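Local coordinates for protein lectin CEL-I, N-acetyl-D-galactosamine-specific C-type (Cucumaria echinata, PDB 1WMY) that binds N-acetyl-D-galactosamine at a calcium site, as a C-type lectin specific for that sugar, at residues N107-G112 with W122-A127. Numbering follows the deposited sequence.
Sequences NAEDYG and WNDNSA. With CA (calcium ion), chain D; CA (calcium ion), chain C; CA (calcium ion), chain E.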
loop_
_atom_site.group_PDB
_atom_site.type_symbol
_atom_site.label_atom_id
_atom_site.label_comp_id
_atom_site.label_asym_id
_atom_site.label_seq_id
_atom_site.Cartn_x
_atom_site.Cartn_y
_atom_site.Cartn_z
ATOM N N ASN A 107 11.426 -35.234 15.373
ATOM C CA ASN A 107 12.442 -34.676 14.515
ATOM C C ASN A 107 11.847 -34.053 13.234
ATOM O O ASN A 107 12.490 -34.001 12.187
ATOM C CB ASN A 107 13.574 -35.741 14.217
ATOM C CG ASN A 107 14.942 -35.047 13.793
ATOM O OD1 ASN A 107 15.173 -33.836 14.085
ATOM N ND2 ASN A 107 15.829 -35.793 13.092
ATOM N N ALA A 108 10.615 -33.549 13.323
ATOM C CA ALA A 108 9.902 -33.135 12.153
ATOM C C ALA A 108 9.012 -31.903 12.254
ATOM O O ALA A 108 8.004 -31.856 11.533
ATOM C CB ALA A 108 9.014 -34.316 11.609
ATOM N N GLU A 109 9.345 -30.952 13.107
ATOM C CA GLU A 109 8.593 -29.727 13.231
ATOM C C GLU A 109 9.434 -28.483 12.973
ATOM O O GLU A 109 10.228 -28.073 13.821
ATOM C CB GLU A 109 7.957 -29.640 14.638
ATOM C CG GLU A 109 7.037 -30.843 14.956
ATOM C CD GLU A 109 6.207 -30.615 16.225
ATOM O OE1 GLU A 109 6.752 -30.076 17.217
ATOM O OE2 GLU A 109 4.977 -30.902 16.219
ATOM N N ASP A 110 9.231 -27.861 11.796
ATOM C CA ASP A 110 10.025 -26.710 11.440
ATOM C C ASP A 110 9.217 -25.403 11.293
ATOM O O ASP A 110 9.705 -24.445 10.743
ATOM C CB ASP A 110 10.860 -27.019 10.188
ATOM C CG ASP A 110 11.934 -28.070 10.460
ATOM O OD1 ASP A 110 12.556 -28.485 9.509
ATOM O OD2 ASP A 110 12.269 -28.467 11.630
ATOM N N TYR A 111 7.978 -25.393 11.746
ATOM C CA TYR A 111 7.072 -24.342 11.309
ATOM C C TYR A 111 6.298 -23.795 12.492
ATOM O O TYR A 111 5.620 -24.530 13.219
ATOM C CB TYR A 111 6.076 -24.856 10.295
ATOM C CG TYR A 111 6.715 -25.518 9.102
ATOM C CD1 TYR A 111 6.525 -26.852 8.850
ATOM C CD2 TYR A 111 7.479 -24.776 8.227
ATOM C CE1 TYR A 111 7.116 -27.445 7.754
ATOM C CE2 TYR A 111 8.109 -25.306 7.169
ATOM C CZ TYR A 111 7.911 -26.647 6.882
ATOM O OH TYR A 111 8.521 -27.196 5.758
ATOM N N GLY A 112 6.380 -22.488 12.646
ATOM C CA GLY A 112 5.803 -21.809 13.807
ATOM C C GLY A 112 4.337 -21.420 13.684
ATOM O O GLY A 112 3.866 -21.098 12.588
ATOM N N TRP A 122 3.592 -19.684 21.258
ATOM C CA TRP A 122 4.059 -20.300 20.012
ATOM C C TRP A 122 4.355 -21.777 20.158
ATOM O O TRP A 122 4.896 -22.211 21.122
ATOM C CB TRP A 122 5.332 -19.591 19.577
ATOM C CG TRP A 122 5.191 -18.147 19.364
ATOM C CD1 TRP A 122 4.058 -17.397 19.482
ATOM C CD2 TRP A 122 6.217 -17.277 18.936
ATOM N NE1 TRP A 122 4.337 -16.074 19.193
ATOM C CE2 TRP A 122 5.660 -15.968 18.858
ATOM C CE3 TRP A 122 7.579 -17.450 18.642
ATOM C CZ2 TRP A 122 6.413 -14.855 18.406
ATOM C CZ3 TRP A 122 8.318 -16.377 18.243
ATOM C CH2 TRP A 122 7.742 -15.080 18.118
ATOM N N ASN A 123 4.007 -22.555 19.134
ATOM C CA ASN A 123 4.426 -23.942 19.037
ATOM C C ASN A 123 5.077 -24.120 17.657
ATOM O O ASN A 123 4.787 -23.387 16.710
ATOM C CB ASN A 123 3.194 -24.811 19.124
ATOM C CG ASN A 123 3.502 -26.260 18.868
ATOM O OD1 ASN A 123 4.432 -26.793 19.432
ATOM N ND2 ASN A 123 2.699 -26.912 18.062
ATOM N N ASP A 124 6.009 -25.066 17.551
ATOM C CA ASP A 124 6.486 -25.521 16.265
ATOM C C ASP A 124 5.710 -26.777 15.879
ATOM O O ASP A 124 5.456 -27.649 16.709
ATOM C CB ASP A 124 7.969 -25.790 16.259
ATOM C CG ASP A 124 8.422 -26.835 17.285
ATOM O OD1 ASP A 124 7.679 -27.128 18.227
ATOM O OD2 ASP A 124 9.547 -27.370 17.180
ATOM N N ASN A 125 5.383 -26.883 14.599
ATOM C CA ASN A 125 4.611 -27.987 14.123
ATOM C C ASN A 125 5.136 -28.429 12.742
ATOM O O ASN A 125 6.094 -27.888 12.207
ATOM C CB ASN A 125 3.146 -27.580 14.109
ATOM C CG ASN A 125 2.186 -28.745 14.339
ATOM O OD1 ASN A 125 2.380 -29.860 13.848
ATOM N ND2 ASN A 125 1.076 -28.436 14.979
ATOM N N SER A 126 4.499 -29.426 12.173
ATOM C CA SER A 126 5.070 -30.087 11.039
ATOM C C SER A 126 4.440 -29.620 9.716
ATOM O O SER A 126 3.486 -28.879 9.686
ATOM C CB SER A 126 4.873 -31.608 11.212
ATOM O OG SER A 126 3.499 -31.901 11.009
ATOM N N ALA A 127 4.982 -30.146 8.623
ATOM C CA ALA A 127 4.507 -29.844 7.278
ATOM C C ALA A 127 3.169 -30.513 6.963
ATOM O O ALA A 127 2.570 -30.216 5.968
ATOM C CB ALA A 127 5.573 -30.252 6.206
HETATM CA CA CA D . 6.034 -28.645 18.945
HETATM CA CA CA C . 12.620 -27.749 13.792
HETATM CA CA CA E . 14.235 -29.648 10.853
HETATM O O HOH W 1 12.892 -31.292 11.803
HETATM O O HOH W 2 7.214 -32.050 8.990
HETATM O O HOH W 3 3.895 -32.588 14.468
HETATM O O HOH W 4 11.958 -27.154 16.130
HETATM O O HOH W 5 14.693 -30.824 8.809
HETATM O O HOH W 6 15.733 -28.114 10.135
#
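E109 and D124 meet across the hairpin through one calcium ion. The E109 chain, with CG beside its backbone N (chi1 -58°) and extended beyond it, passes over the N125 backbone and brings OE1 within 2.4 Å of the chain D calcium. D124 holds the same ion with both OD1, at 2.4 Å, and its main-chain O; folding CG between backbone N and carbonyl carbon (chi1 58°) lets one residue supply both. N123 OD1 adds a bond of 2.5 Å, and Q101 and D103 also bind this ion. W105, Q113 and N104 are further polar partners of E109, N123 and D124. E109 O and D110 OD2 bind the chain C calcium, and the D110 carboxylate also reaches the chain E calcium; a water on the chain C ion donates to D124 OD2.

Beside the site, N125 faces both D110 and Y111 in a classic beta bulge: N125 N donates to Y111 O at 2.7 Å, whereas the return bond from Y111 N to N125 O is weak (3.2 Å, 133°). The Y111 ring turns an edge to S126 C and A127 N. This pairing probably fixes the sugar-site ligands E109, N123 and D124, and the calcium probably offsets repulsion between their oxygens.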